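Local coordinates for homoserine dehydrogenase (Staphylococcus aureus M1064, PDB 4PG7), which catalyses the NAD(P)-dependent interconversion of homoserine and aspartate semialdehyde, a step of the aspartic acid pathway, at residues E394-L399 with R403-A408; H292-V297 with Y301-V306; R224-T229 with V279-E284; I269-Y274 with V440-G445; L186-K191 with E197-E202. One frame throughout, in Å; residues are numbered along the deposited sequence.

Contact 1: E394-L399 with R403-A408; sequences ELKAIL and RSLRVA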
# COMPACT_ATOMS: atom_id res chain seq x y z
N GLU A 394 -27.16 7.05 -34.07
CA GLU A 394 -26.06 7.19 -35.03
C GLU A 394 -24.78 6.54 -34.51
O GLU A 394 -24.08 5.87 -35.27
CB GLU A 394 -25.77 8.63 -35.46
CG GLU A 394 -24.65 8.63 -36.50
CD GLU A 394 -24.62 9.85 -37.40
OE1 GLU A 394 -25.00 10.95 -36.92
OE2 GLU A 394 -24.18 9.70 -38.58
N LEU A 395 -24.45 6.76 -33.23
CA LEU A 395 -23.25 6.15 -32.67
C LEU A 395 -23.31 4.65 -32.74
O LEU A 395 -22.31 4.00 -33.06
CB LEU A 395 -23.01 6.52 -31.21
CG LEU A 395 -22.43 7.90 -30.88
CD1 LEU A 395 -22.25 8.05 -29.38
CD2 LEU A 395 -21.11 8.10 -31.62
N LYS A 396 -24.46 4.08 -32.40
CA LYS A 396 -24.65 2.63 -32.50
C LYS A 396 -24.41 2.11 -33.91
O LYS A 396 -23.78 1.08 -34.09
CB LYS A 396 -26.05 2.23 -32.04
CG LYS A 396 -26.18 2.18 -30.53
CD LYS A 396 -27.58 2.50 -30.03
CE LYS A 396 -28.64 1.48 -30.41
NZ LYS A 396 -29.79 1.60 -29.45
N ALA A 397 -24.83 2.88 -34.90
CA ALA A 397 -24.63 2.49 -36.29
C ALA A 397 -23.18 2.63 -36.72
O ALA A 397 -22.68 1.82 -37.50
CB ALA A 397 -25.50 3.33 -37.20
N ILE A 398 -22.48 3.63 -36.21
CA ILE A 398 -21.15 3.92 -36.78
C ILE A 398 -20.01 3.22 -36.00
O ILE A 398 -18.98 2.91 -36.59
CB ILE A 398 -20.87 5.44 -36.95
CG1 ILE A 398 -20.72 6.13 -35.61
CG2 ILE A 398 -21.96 6.11 -37.76
CD1 ILE A 398 -19.98 7.44 -35.73
N LEU A 399 -20.21 2.95 -34.72
CA LEU A 399 -19.12 2.41 -33.91
C LEU A 399 -18.83 0.98 -34.32
O LEU A 399 -19.76 0.25 -34.66
CB LEU A 399 -19.50 2.43 -32.43
CG LEU A 399 -19.45 3.81 -31.76
CD1 LEU A 399 -20.06 3.71 -30.38
CD2 LEU A 399 -18.03 4.34 -31.70
N ARG A 403 -18.76 -3.13 -26.02
CA ARG A 403 -19.47 -3.79 -24.93
C ARG A 403 -20.70 -2.98 -24.49
O ARG A 403 -21.77 -3.54 -24.31
CB ARG A 403 -18.50 -4.01 -23.78
N SER A 404 -20.57 -1.67 -24.35
CA SER A 404 -21.74 -0.85 -23.99
C SER A 404 -21.55 0.60 -24.40
O SER A 404 -20.42 1.06 -24.57
CB SER A 404 -22.00 -0.92 -22.49
OG SER A 404 -20.92 -0.32 -21.79
N LEU A 405 -22.68 1.31 -24.48
CA LEU A 405 -22.74 2.70 -24.85
C LEU A 405 -23.79 3.40 -24.02
O LEU A 405 -24.92 2.94 -23.93
CB LEU A 405 -23.14 2.81 -26.30
CG LEU A 405 -23.55 4.18 -26.86
CD1 LEU A 405 -22.39 5.16 -26.88
CD2 LEU A 405 -24.10 3.95 -28.25
N ARG A 406 -23.41 4.50 -23.38
CA ARG A 406 -24.38 5.36 -22.72
C ARG A 406 -24.11 6.80 -23.12
O ARG A 406 -22.95 7.19 -23.27
CB ARG A 406 -24.28 5.17 -21.22
CG ARG A 406 -24.44 3.70 -20.83
CD ARG A 406 -23.93 3.46 -19.43
NE ARG A 406 -24.79 4.17 -18.52
CZ ARG A 406 -24.37 4.88 -17.48
NH1 ARG A 406 -23.07 5.00 -17.23
NH2 ARG A 406 -25.28 5.48 -16.75
N VAL A 407 -25.18 7.57 -23.29
CA VAL A 407 -25.07 8.94 -23.70
C VAL A 407 -25.70 9.84 -22.65
O VAL A 407 -26.57 9.41 -21.89
CB VAL A 407 -25.70 9.17 -25.09
CG1 VAL A 407 -24.99 8.32 -26.14
CG2 VAL A 407 -27.18 8.85 -25.10
N ALA A 408 -25.26 11.09 -22.59
CA ALA A 408 -25.78 12.05 -21.65
C ALA A 408 -25.77 13.44 -22.27
O ALA A 408 -24.92 13.73 -23.14
CB ALA A 408 -24.93 12.08 -20.40

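Contact 2: H292-V297 with Y301-V306; sequences HQLAAV and YNAIYV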
# COMPACT_ATOMS: atom_id res chain seq x y z
N HIS A 292 -14.41 2.00 -7.98
CA HIS A 292 -13.00 1.64 -8.02
C HIS A 292 -12.28 2.28 -6.82
O HIS A 292 -12.55 3.42 -6.45
CB HIS A 292 -12.37 2.16 -9.32
CG HIS A 292 -11.09 1.51 -9.69
ND1 HIS A 292 -9.87 1.88 -9.15
CD2 HIS A 292 -10.81 0.49 -10.54
CE1 HIS A 292 -8.91 1.15 -9.67
NE2 HIS A 292 -9.46 0.27 -10.49
N GLN A 293 -11.33 1.55 -6.25
CA GLN A 293 -10.55 2.05 -5.12
C GLN A 293 -9.94 3.42 -5.39
O GLN A 293 -9.89 4.26 -4.50
CB GLN A 293 -9.49 1.02 -4.70
CG GLN A 293 -9.18 0.88 -3.21
CD GLN A 293 -10.35 0.89 -2.24
OE1 GLN A 293 -11.30 0.11 -2.35
NE2 GLN A 293 -10.24 1.74 -1.22
N LEU A 294 -9.49 3.69 -6.62
CA LEU A 294 -8.91 4.98 -6.96
C LEU A 294 -9.89 6.13 -6.91
O LEU A 294 -9.48 7.27 -6.69
CB LEU A 294 -8.24 4.98 -8.33
CG LEU A 294 -6.85 4.41 -8.43
CD1 LEU A 294 -6.41 4.44 -9.88
CD2 LEU A 294 -5.85 5.14 -7.55
N ALA A 295 -11.17 5.85 -7.15
CA ALA A 295 -12.15 6.89 -7.19
C ALA A 295 -12.23 7.62 -5.85
O ALA A 295 -12.61 8.79 -5.81
CB ALA A 295 -13.52 6.35 -7.57
N ALA A 296 -11.90 6.94 -4.76
CA ALA A 296 -12.09 7.49 -3.41
C ALA A 296 -10.89 8.29 -2.91
O ALA A 296 -10.97 8.91 -1.86
CB ALA A 296 -12.37 6.36 -2.43
N VAL A 297 -9.82 8.34 -3.68
CA VAL A 297 -8.59 9.03 -3.30
C VAL A 297 -8.73 10.54 -3.57
O VAL A 297 -8.74 10.98 -4.73
CB VAL A 297 -7.40 8.44 -4.06
CG1 VAL A 297 -6.11 9.16 -3.71
CG2 VAL A 297 -7.27 6.95 -3.75
N TYR A 301 -4.00 13.50 -1.35
CA TYR A 301 -3.53 12.12 -1.24
C TYR A 301 -3.19 11.55 -2.61
O TYR A 301 -3.74 11.99 -3.62
CB TYR A 301 -4.54 11.24 -0.52
CG TYR A 301 -4.44 11.37 0.98
CD1 TYR A 301 -3.69 10.47 1.71
CD2 TYR A 301 -5.06 12.41 1.66
CE1 TYR A 301 -3.57 10.58 3.08
CE2 TYR A 301 -4.95 12.52 3.05
CZ TYR A 301 -4.19 11.61 3.75
OH TYR A 301 -4.05 11.66 5.12
N ASN A 302 -2.23 10.64 -2.63
CA ASN A 302 -1.82 9.92 -3.81
C ASN A 302 -2.08 8.43 -3.61
O ASN A 302 -2.39 7.99 -2.51
CB ASN A 302 -0.34 10.19 -4.11
CG ASN A 302 -0.11 11.61 -4.65
OD1 ASN A 302 -1.06 12.35 -4.95
ND2 ASN A 302 1.13 11.96 -4.81
N ALA A 303 -1.99 7.68 -4.70
CA ALA A 303 -2.19 6.25 -4.66
C ALA A 303 -1.65 5.62 -5.92
O ALA A 303 -1.69 6.25 -7.00
CB ALA A 303 -3.68 5.90 -4.50
N ILE A 304 -1.11 4.41 -5.78
CA ILE A 304 -0.73 3.58 -6.93
C ILE A 304 -1.47 2.28 -6.86
O ILE A 304 -1.36 1.56 -5.87
CB ILE A 304 0.76 3.14 -6.99
CG1 ILE A 304 1.65 4.25 -6.54
CG2 ILE A 304 1.12 2.70 -8.42
CD1 ILE A 304 1.77 5.36 -7.54
N TYR A 305 -2.18 1.99 -7.94
CA TYR A 305 -2.97 0.81 -8.09
C TYR A 305 -2.25 -0.10 -9.08
O TYR A 305 -2.00 0.30 -10.21
CB TYR A 305 -4.32 1.19 -8.65
CG TYR A 305 -5.35 0.12 -8.55
CD1 TYR A 305 -6.18 0.03 -7.44
CD2 TYR A 305 -5.52 -0.80 -9.58
CE1 TYR A 305 -7.14 -0.96 -7.34
CE2 TYR A 305 -6.49 -1.78 -9.49
CZ TYR A 305 -7.29 -1.86 -8.37
OH TYR A 305 -8.24 -2.86 -8.31
N VAL A 306 -1.99 -1.33 -8.67
CA VAL A 306 -1.11 -2.23 -9.42
C VAL A 306 -1.86 -3.49 -9.77
O VAL A 306 -2.52 -4.09 -8.91
CB VAL A 306 0.14 -2.56 -8.59
CG1 VAL A 306 0.98 -3.62 -9.25
CG2 VAL A 306 0.95 -1.30 -8.35

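Contact 3: R224-T229 with V279-E284; sequences RKVVIT and VNASVE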
# COMPACT_ATOMS: atom_id res chain seq x y z
N ARG A 224 6.78 12.50 -14.89
CA ARG A 224 8.06 12.06 -14.33
C ARG A 224 7.88 10.84 -13.42
O ARG A 224 8.64 9.89 -13.50
CB ARG A 224 8.77 13.20 -13.59
CG ARG A 224 9.23 14.31 -14.53
CD ARG A 224 10.15 15.32 -13.84
NE ARG A 224 9.50 15.87 -12.66
CZ ARG A 224 8.93 17.07 -12.57
NH1 ARG A 224 8.92 17.90 -13.60
NH2 ARG A 224 8.37 17.44 -11.42
N LYS A 225 6.86 10.86 -12.58
CA LYS A 225 6.61 9.72 -11.69
C LYS A 225 6.18 8.48 -12.44
O LYS A 225 6.46 7.36 -11.99
CB LYS A 225 5.60 10.09 -10.60
CG LYS A 225 6.22 11.03 -9.56
CD LYS A 225 5.18 11.65 -8.66
CE LYS A 225 5.80 12.65 -7.67
NZ LYS A 225 4.75 13.60 -7.23
N VAL A 226 5.50 8.65 -13.57
CA VAL A 226 5.17 7.53 -14.44
C VAL A 226 6.42 6.90 -15.06
O VAL A 226 6.51 5.68 -15.16
CB VAL A 226 4.21 7.95 -15.56
CG1 VAL A 226 4.13 6.89 -16.64
CG2 VAL A 226 2.84 8.21 -14.96
N VAL A 227 7.38 7.73 -15.49
CA VAL A 227 8.67 7.21 -15.95
C VAL A 227 9.33 6.37 -14.85
O VAL A 227 9.77 5.25 -15.08
CB VAL A 227 9.64 8.32 -16.38
CG1 VAL A 227 11.01 7.74 -16.71
CG2 VAL A 227 9.10 9.09 -17.57
N ILE A 228 9.39 6.93 -13.65
CA ILE A 228 10.02 6.25 -12.53
C ILE A 228 9.26 4.97 -12.15
O ILE A 228 9.86 3.92 -11.97
CB ILE A 228 10.11 7.16 -11.28
CG1 ILE A 228 11.00 8.39 -11.54
CG2 ILE A 228 10.66 6.39 -10.09
CD1 ILE A 228 12.43 8.06 -11.92
N THR A 229 7.95 5.08 -12.01
CA THR A 229 7.13 3.93 -11.66
C THR A 229 7.25 2.80 -12.71
O THR A 229 7.27 1.62 -12.34
CB THR A 229 5.68 4.35 -11.42
OG1 THR A 229 5.65 5.34 -10.39
CG2 THR A 229 4.83 3.16 -10.99
N VAL A 279 6.23 -0.67 -23.15
CA VAL A 279 5.46 0.11 -22.19
C VAL A 279 4.70 1.22 -22.91
O VAL A 279 5.30 2.02 -23.62
CB VAL A 279 6.38 0.75 -21.13
CG1 VAL A 279 5.58 1.62 -20.14
CG2 VAL A 279 7.19 -0.31 -20.39
N ASN A 280 3.39 1.28 -22.73
CA ASN A 280 2.61 2.45 -23.13
C ASN A 280 2.31 3.29 -21.89
O ASN A 280 1.64 2.82 -20.97
CB ASN A 280 1.29 2.04 -23.78
CG ASN A 280 1.50 1.33 -25.09
OD1 ASN A 280 0.87 0.31 -25.34
ND2 ASN A 280 2.38 1.86 -25.93
N ALA A 281 2.82 4.51 -21.86
CA ALA A 281 2.76 5.35 -20.66
C ALA A 281 2.03 6.64 -20.95
O ALA A 281 2.21 7.22 -22.01
CB ALA A 281 4.15 5.64 -20.17
N SER A 282 1.21 7.10 -20.00
CA SER A 282 0.42 8.31 -20.17
C SER A 282 0.04 8.96 -18.85
O SER A 282 0.03 8.33 -17.80
CB SER A 282 -0.87 8.01 -20.93
OG SER A 282 -1.60 6.96 -20.30
N VAL A 283 -0.28 10.24 -18.95
CA VAL A 283 -0.84 11.01 -17.87
C VAL A 283 -1.97 11.81 -18.50
O VAL A 283 -1.72 12.57 -19.43
CB VAL A 283 0.18 12.00 -17.30
CG1 VAL A 283 -0.47 12.92 -16.29
CG2 VAL A 283 1.32 11.25 -16.64
N GLU A 284 -3.19 11.66 -18.00
CA GLU A 284 -4.28 12.49 -18.49
C GLU A 284 -5.54 12.39 -17.64
O GLU A 284 -5.71 11.43 -16.88
CB GLU A 284 -4.62 12.16 -19.95
CG GLU A 284 -5.12 10.76 -20.15
CD GLU A 284 -5.23 10.40 -21.62
OE1 GLU A 284 -5.84 11.16 -22.41
OE2 GLU A 284 -4.71 9.33 -21.96

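Contact 4: I269-Y274 with V440-G445; sequences IGKGIY and VYPVEG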
# COMPACT_ATOMS: atom_id res chain seq x y z
N ILE A 269 -4.78 10.69 -14.00
CA ILE A 269 -4.21 9.35 -13.85
C ILE A 269 -2.92 9.20 -14.67
O ILE A 269 -2.88 9.54 -15.85
CB ILE A 269 -5.20 8.29 -14.32
CG1 ILE A 269 -6.47 8.31 -13.44
CG2 ILE A 269 -4.59 6.88 -14.33
CD1 ILE A 269 -6.25 7.90 -12.02
N GLY A 270 -1.87 8.72 -14.00
CA GLY A 270 -0.64 8.33 -14.65
C GLY A 270 -0.68 6.83 -14.75
O GLY A 270 -0.95 6.12 -13.77
N LYS A 271 -0.47 6.33 -15.96
CA LYS A 271 -0.74 4.94 -16.28
C LYS A 271 0.45 4.38 -17.04
O LYS A 271 0.99 5.05 -17.92
CB LYS A 271 -1.97 4.90 -17.16
CG LYS A 271 -2.55 3.56 -17.41
CD LYS A 271 -4.04 3.68 -17.79
CE LYS A 271 -4.28 4.29 -19.16
NZ LYS A 271 -5.75 4.54 -19.36
N GLY A 272 0.82 3.15 -16.71
CA GLY A 272 1.77 2.40 -17.50
C GLY A 272 1.25 1.01 -17.76
O GLY A 272 0.89 0.29 -16.82
N ILE A 273 1.19 0.64 -19.04
CA ILE A 273 0.74 -0.69 -19.48
C ILE A 273 1.89 -1.37 -20.22
O ILE A 273 2.44 -0.83 -21.17
CB ILE A 273 -0.48 -0.57 -20.42
CG1 ILE A 273 -1.63 0.18 -19.73
CG2 ILE A 273 -0.93 -1.96 -20.86
CD1 ILE A 273 -2.77 0.56 -20.65
N TYR A 274 2.28 -2.56 -19.75
CA TYR A 274 3.40 -3.29 -20.31
C TYR A 274 2.85 -4.47 -21.08
O TYR A 274 2.42 -5.45 -20.48
CB TYR A 274 4.31 -3.78 -19.18
CG TYR A 274 5.61 -4.45 -19.59
CD1 TYR A 274 6.30 -4.08 -20.74
CD2 TYR A 274 6.19 -5.43 -18.78
CE1 TYR A 274 7.50 -4.68 -21.09
CE2 TYR A 274 7.39 -6.02 -19.11
CZ TYR A 274 8.04 -5.65 -20.27
OH TYR A 274 9.23 -6.25 -20.61
N VAL A 440 -11.81 13.82 -25.75
CA VAL A 440 -11.98 12.43 -25.40
C VAL A 440 -11.10 12.19 -24.20
O VAL A 440 -9.91 12.52 -24.20
CB VAL A 440 -11.55 11.49 -26.56
CG1 VAL A 440 -11.64 10.03 -26.16
CG2 VAL A 440 -12.41 11.73 -27.79
N TYR A 441 -11.69 11.61 -23.16
CA TYR A 441 -10.94 11.16 -21.99
C TYR A 441 -11.05 9.63 -21.91
O TYR A 441 -12.11 9.08 -22.21
CB TYR A 441 -11.50 11.74 -20.72
CG TYR A 441 -11.44 13.23 -20.54
CD1 TYR A 441 -10.53 14.02 -21.20
CD2 TYR A 441 -12.27 13.85 -19.61
CE1 TYR A 441 -10.48 15.39 -21.00
CE2 TYR A 441 -12.22 15.22 -19.40
CZ TYR A 441 -11.32 15.98 -20.07
OH TYR A 441 -11.26 17.34 -19.83
N PRO A 442 -9.98 8.95 -21.48
CA PRO A 442 -10.12 7.52 -21.20
C PRO A 442 -11.02 7.29 -20.01
O PRO A 442 -11.22 8.18 -19.19
CB PRO A 442 -8.69 7.05 -20.88
CG PRO A 442 -7.92 8.27 -20.60
CD PRO A 442 -8.62 9.44 -21.25
N VAL A 443 -11.59 6.09 -19.95
CA VAL A 443 -12.46 5.67 -18.87
C VAL A 443 -11.90 4.39 -18.30
O VAL A 443 -11.61 3.45 -19.06
CB VAL A 443 -13.91 5.44 -19.36
CG1 VAL A 443 -14.78 4.93 -18.23
CG2 VAL A 443 -14.48 6.71 -19.97
N GLU A 444 -11.69 4.37 -16.99
CA GLU A 444 -11.14 3.21 -16.29
C GLU A 444 -12.06 2.70 -15.20
O GLU A 444 -13.00 3.39 -14.76
CB GLU A 444 -9.80 3.55 -15.65
CG GLU A 444 -8.66 3.73 -16.64
CD GLU A 444 -8.15 2.43 -17.25
OE1 GLU A 444 -8.67 1.35 -16.92
OE2 GLU A 444 -7.22 2.51 -18.07
N GLY A 445 -11.78 1.47 -14.78
CA GLY A 445 -12.51 0.77 -13.71
C GLY A 445 -13.78 0.10 -14.17
O GLY A 445 -14.54 -0.42 -13.34

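Contact 5: L186-K191 with E197-E202; sequences LSKMTK and EEALDE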
# COMPACT_ATOMS: atom_id res chain seq x y z
N LEU A 186 -9.02 18.88 -8.46
CA LEU A 186 -10.18 18.13 -8.96
C LEU A 186 -11.20 17.81 -7.84
O LEU A 186 -12.40 17.85 -8.07
CB LEU A 186 -9.74 16.87 -9.69
CG LEU A 186 -9.01 17.09 -11.02
CD1 LEU A 186 -8.51 15.78 -11.58
CD2 LEU A 186 -9.91 17.76 -12.02
N SER A 187 -10.70 17.48 -6.65
CA SER A 187 -11.57 17.24 -5.49
C SER A 187 -12.37 18.49 -5.12
O SER A 187 -13.55 18.42 -4.84
CB SER A 187 -10.75 16.76 -4.29
OG SER A 187 -10.20 15.48 -4.55
N LYS A 188 -11.70 19.63 -5.13
CA LYS A 188 -12.35 20.90 -4.83
C LYS A 188 -13.45 21.23 -5.84
O LYS A 188 -14.57 21.58 -5.45
CB LYS A 188 -11.30 22.00 -4.81
CG LYS A 188 -11.83 23.37 -4.41
CD LYS A 188 -12.14 23.48 -2.93
CE LYS A 188 -10.89 23.49 -2.07
NZ LYS A 188 -11.22 23.89 -0.68
N MET A 189 -13.14 21.09 -7.13
CA MET A 189 -14.12 21.33 -8.18
C MET A 189 -15.31 20.45 -7.96
O MET A 189 -16.46 20.89 -8.02
CB MET A 189 -13.52 21.06 -9.56
CG MET A 189 -12.45 22.03 -10.00
SD MET A 189 -11.67 21.58 -11.56
CE MET A 189 -13.05 21.83 -12.67
N THR A 190 -15.03 19.19 -7.67
CA THR A 190 -16.07 18.19 -7.53
C THR A 190 -16.95 18.43 -6.29
O THR A 190 -18.17 18.48 -6.39
CB THR A 190 -15.47 16.79 -7.48
OG1 THR A 190 -14.67 16.55 -8.66
CG2 THR A 190 -16.58 15.73 -7.33
N LYS A 191 -16.32 18.57 -5.13
CA LYS A 191 -17.07 18.66 -3.87
C LYS A 191 -17.73 20.02 -3.67
O LYS A 191 -18.85 20.08 -3.16
CB LYS A 191 -16.17 18.40 -2.67
CG LYS A 191 -15.64 16.98 -2.59
CD LYS A 191 -14.82 16.82 -1.32
CE LYS A 191 -13.53 16.05 -1.55
NZ LYS A 191 -12.51 16.53 -0.56
N GLU A 197 -10.48 27.43 -12.47
CA GLU A 197 -9.80 28.67 -12.10
C GLU A 197 -9.97 29.00 -10.60
O GLU A 197 -9.01 29.37 -9.93
CB GLU A 197 -10.32 29.83 -12.97
CG GLU A 197 -9.89 29.80 -14.45
CD GLU A 197 -10.51 28.67 -15.33
OE1 GLU A 197 -11.61 28.09 -15.03
OE2 GLU A 197 -9.88 28.35 -16.36
N GLU A 198 -11.19 28.87 -10.10
CA GLU A 198 -11.49 29.11 -8.70
C GLU A 198 -10.78 28.08 -7.81
O GLU A 198 -10.23 28.44 -6.78
CB GLU A 198 -12.99 29.03 -8.45
CG GLU A 198 -13.77 30.21 -9.00
CD GLU A 198 -15.29 29.98 -9.03
OE1 GLU A 198 -15.76 28.83 -8.82
OE2 GLU A 198 -16.03 30.95 -9.31
N ALA A 199 -10.77 26.83 -8.25
CA ALA A 199 -10.17 25.75 -7.46
C ALA A 199 -8.66 25.90 -7.40
O ALA A 199 -8.05 25.67 -6.36
CB ALA A 199 -10.55 24.38 -8.02
N LEU A 200 -8.04 26.30 -8.52
CA LEU A 200 -6.60 26.55 -8.53
C LEU A 200 -6.24 27.72 -7.62
O LEU A 200 -5.26 27.66 -6.87
CB LEU A 200 -6.11 26.84 -9.95
CG LEU A 200 -4.67 27.32 -10.10
CD1 LEU A 200 -3.68 26.29 -9.55
CD2 LEU A 200 -4.38 27.63 -11.56
N ASP A 201 -6.99 28.80 -7.69
CA ASP A 201 -6.71 29.94 -6.79
C ASP A 201 -6.81 29.50 -5.33
O ASP A 201 -6.01 29.92 -4.48
CB ASP A 201 -7.65 31.11 -7.08
CG ASP A 201 -7.31 31.84 -8.38
OD1 ASP A 201 -6.21 31.64 -8.97
OD2 ASP A 201 -8.13 32.66 -8.80
N GLU A 202 -7.82 28.69 -5.03
CA GLU A 202 -7.99 28.21 -3.67
C GLU A 202 -6.78 27.36 -3.27
O GLU A 202 -6.24 27.52 -2.17
CB GLU A 202 -9.31 27.45 -3.50
CG GLU A 202 -9.67 27.13 -2.05
CD GLU A 202 -9.65 28.38 -1.17
OE1 GLU A 202 -8.84 28.41 -0.23
OE2 GLU A 202 -10.38 29.36 -1.46

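Contact 1: E394-L399 with R403-A408
Apolar packing carries this contact, and Leu-405 is its centre. Its CG stands anti to the backbone N (chi1 168°). The forked end of the side chain therefore reaches out from strand 404-408 into the face of helix 394-398. CD1 meets CD1 of Leu-395 at 3.8 Å, and the two side chains cross at about a right angle. The same CD1 has a looser neighbour in Leu-399 CD1 at 4.4 Å. Val-407, two residues on along the strand, extends the patch: its CG1 is 4.3 Å from Leu-395 CD1. The second branch of Leu-405 meets a charged residue through its aliphatic part. CD2 touches CG of Lys-396 at 3.6 Å, near the chain's root and well short of the ammonium group.

No hydrogen bond joins the two segments. The strand is bonded to strand 414-422 instead, where Arg-403 and Ser-404 both face Val-420 in a classic beta bulge. Leu-395 and Leu-405 also pack on Ala-417 and Ile-419 of that strand, respectively. The helix and strand axes run nearly antiparallel, at 152° and 10.1 Å apart. This is the first alpha-beta unit of a beta-alpha-beta-beta-alpha-beta ACT domain, with its helix laid against the sheet.

Contact 2: H292-V297 with Y301-V306
His-292 and Tyr-305 both hold their CG anti to the backbone N (chi1 -161° and -166°), which swings the rings toward each other from opposite directions. They form a tilted edge-to-face pair with planes at 50° and centroids 4.4 Å apart. CE1 of His-292 sits over the centre of the Tyr-305 ring. At the neighbouring ring atom the imidazole accepts a bond close to its own plane: Leu-294 N gives its hydrogen to His-292 ND1 at 3.1 Å. This bond limits how the ring can turn. The Tyr-305 hydroxyl is held by Asp-313.

Segment 292-297 lies in the loop between strands 278-289 and 302-308, the latter part of the central mixed sheet. Within the strand, Ala-303 and Tyr-305 face the loop and Ile-304 between them faces away. Ala-303 CB is shared: Leu-294 CD2 and Val-297 CG2 each come to 3.8 Å from it. The other Leu-294 branch, CD1, lies 4.1 Å from Tyr-305 CB. Val-297 CG1 rests 3.7 Å from Tyr-301 O. The contact is buried at the dimer interface. There Gln-293 NE2 bonds to the O of Gln-293 of the second subunit, and Tyr-301 OH to Asp-313 N of the second subunit.

Contact 3: R224-T229 with V279-E284
Ala-281 is the first residue of segment 279-284 to meet helix 224-229. Its CB points at the helix and touches CG1 of Val-226 at 3.7 Å. The CA atoms of these two residues are 7.0 Å apart, the nearest pair across the contact. Ser-282 follows with its side chain turned away from the helix. What it offers is its backbone: CG2 of Val-226 lies 4.0 Å from Ser-282 O, an oxygen that also serves the sheet by pairing with Lys-271. Val-283 points back to the helix. Its CG2 meets CG2 of Val-226 at 3.8 Å, and the two side chains slide past each other in opposite directions.

One valine thus spans three residues of the strand. It can do so because its CG1 is anti to the backbone N (chi1 167°), which directs one methyl to Ala-281 and leaves the other for Val-283. The axes are 8.5 Å apart and run at 152°. Around this point Ala-222 and Ala-223 of helix 220-234 also touch Val-283, and Ser-230 and Phe-234 touch Val-279. Within the helix, Lys-225 O takes bonds from Thr-229 N and Thr-229 OG1, which reach it from opposite faces of its plane.

The contact is made of methyl groups alone on the side-chain level, with no hydrogen bond across it. Helix and sheet are held by burial and shape, while the polar backbone bonds stay within each element.

Contact 4: I269-Y274 with V440-G445
A salt bridge between two strands of the mixed sheet, 264-275 and 436-444, forms this contact through Lys-271 and Glu-444. The strands are not hydrogen-bonded to each other; strand 278-289 pairs with both. The side chains cover the gap from opposite directions. Lys-271 NZ donates to Glu-444 OE2 at 2.8 Å, using the anti lone pair of that oxygen, the one away from OE1. The lysine chain bends at chi3 (70°), which turns CE and NZ toward the carboxylate. Its CD already lies 3.4 Å from the same OE2. The aliphatic part therefore lies beside the carboxylate as well. Glu-444 bends at chi2 (-74°), which turns its carboxylate back to the lysine.

Strand 436-444 is the last strand of the ACT domain, and its pairing with strand 278-289 makes one continuous sheet out of the ACT domain and the body of the enzyme. The salt bridge adds a side-chain link at this junction. OE1 of Glu-444 makes a second salt bridge, with Lys-173 on strand 171-177, so the carboxylate is paired with two lysines. This probably favours its charged form. Met-175 touches both Lys-271 and Glu-444.

Pro-442 makes a smaller contribution. Its CB lies 4.2 Å from Lys-271 NZ, and its ring also packs on Glu-284 and Thr-286. The bound lysine ligand is about 10 Å from the side chain of Pro-442, in a pocket that includes Asp-438 and Lys-439 of the same strand.

Contact 5: L186-K191 with E197-E202
Lys-188 lays the start of its side chain over Ala-199, with its CG 4.0 Å from Ala-199 CB. From there the chain bends at chi2 and chi3 and passes on to Glu-202. CE of Lys-188 comes to 3.8 Å from CG of Glu-202, and the two side chains slant across each other. This meeting is between carbon atoms. The charged ends lie apart, with Lys-188 NZ 5.1 Å from Glu-202 OE1. Each has a salt-bridge partner in its own helix: Lys-188 pairs with Glu-192, and Glu-202 with Arg-205.

Met-189 approaches the same alanine from the next position along the helix. Its CG touches Ala-199 CB at 3.6 Å. CG stands anti to the carbonyl carbon (chi1 -69°), and the thioether end runs on beyond the alanine. The methyl of Ala-199 is therefore shared by two consecutive residues. A small side chain here allows a close approach, and the CA atoms of Lys-188 and Ala-199 are 5.9 Å apart.

The two segments belong to two consecutive helices, 180-192 and 196-205, joined by a short connection. The axes of the two segments pass 8.8 Å apart at 126°. Met-189 also packs on Ile-256, so helix 253-262 borders the first helix, while Leu-200 of the second touches Pro-213 in a loop.

Overall arrangement
From the N terminus, contact 5 comes first and closes a short loop between the consecutive helices 180-192 and 196-205. Contact 3 opens next, at helix 220-234. Before it closes on strand 278-289, contact 4 opens on strand 264-275, so contacts 3 and 4 cross. They also touch, because strands 264-275 and 278-289 are paired. Contact 4 closes only at strand 436-444, after 165 intervening residues. Within that span lie contact 2, which joins a loop to strand 302-308 and touches contact 4, and contact 1, which closes the short connection from helix 388-398 to strand 404-411 in the ACT domain. Of the five, only contact 4 joins that domain to the central region; contact 1 lies farthest out.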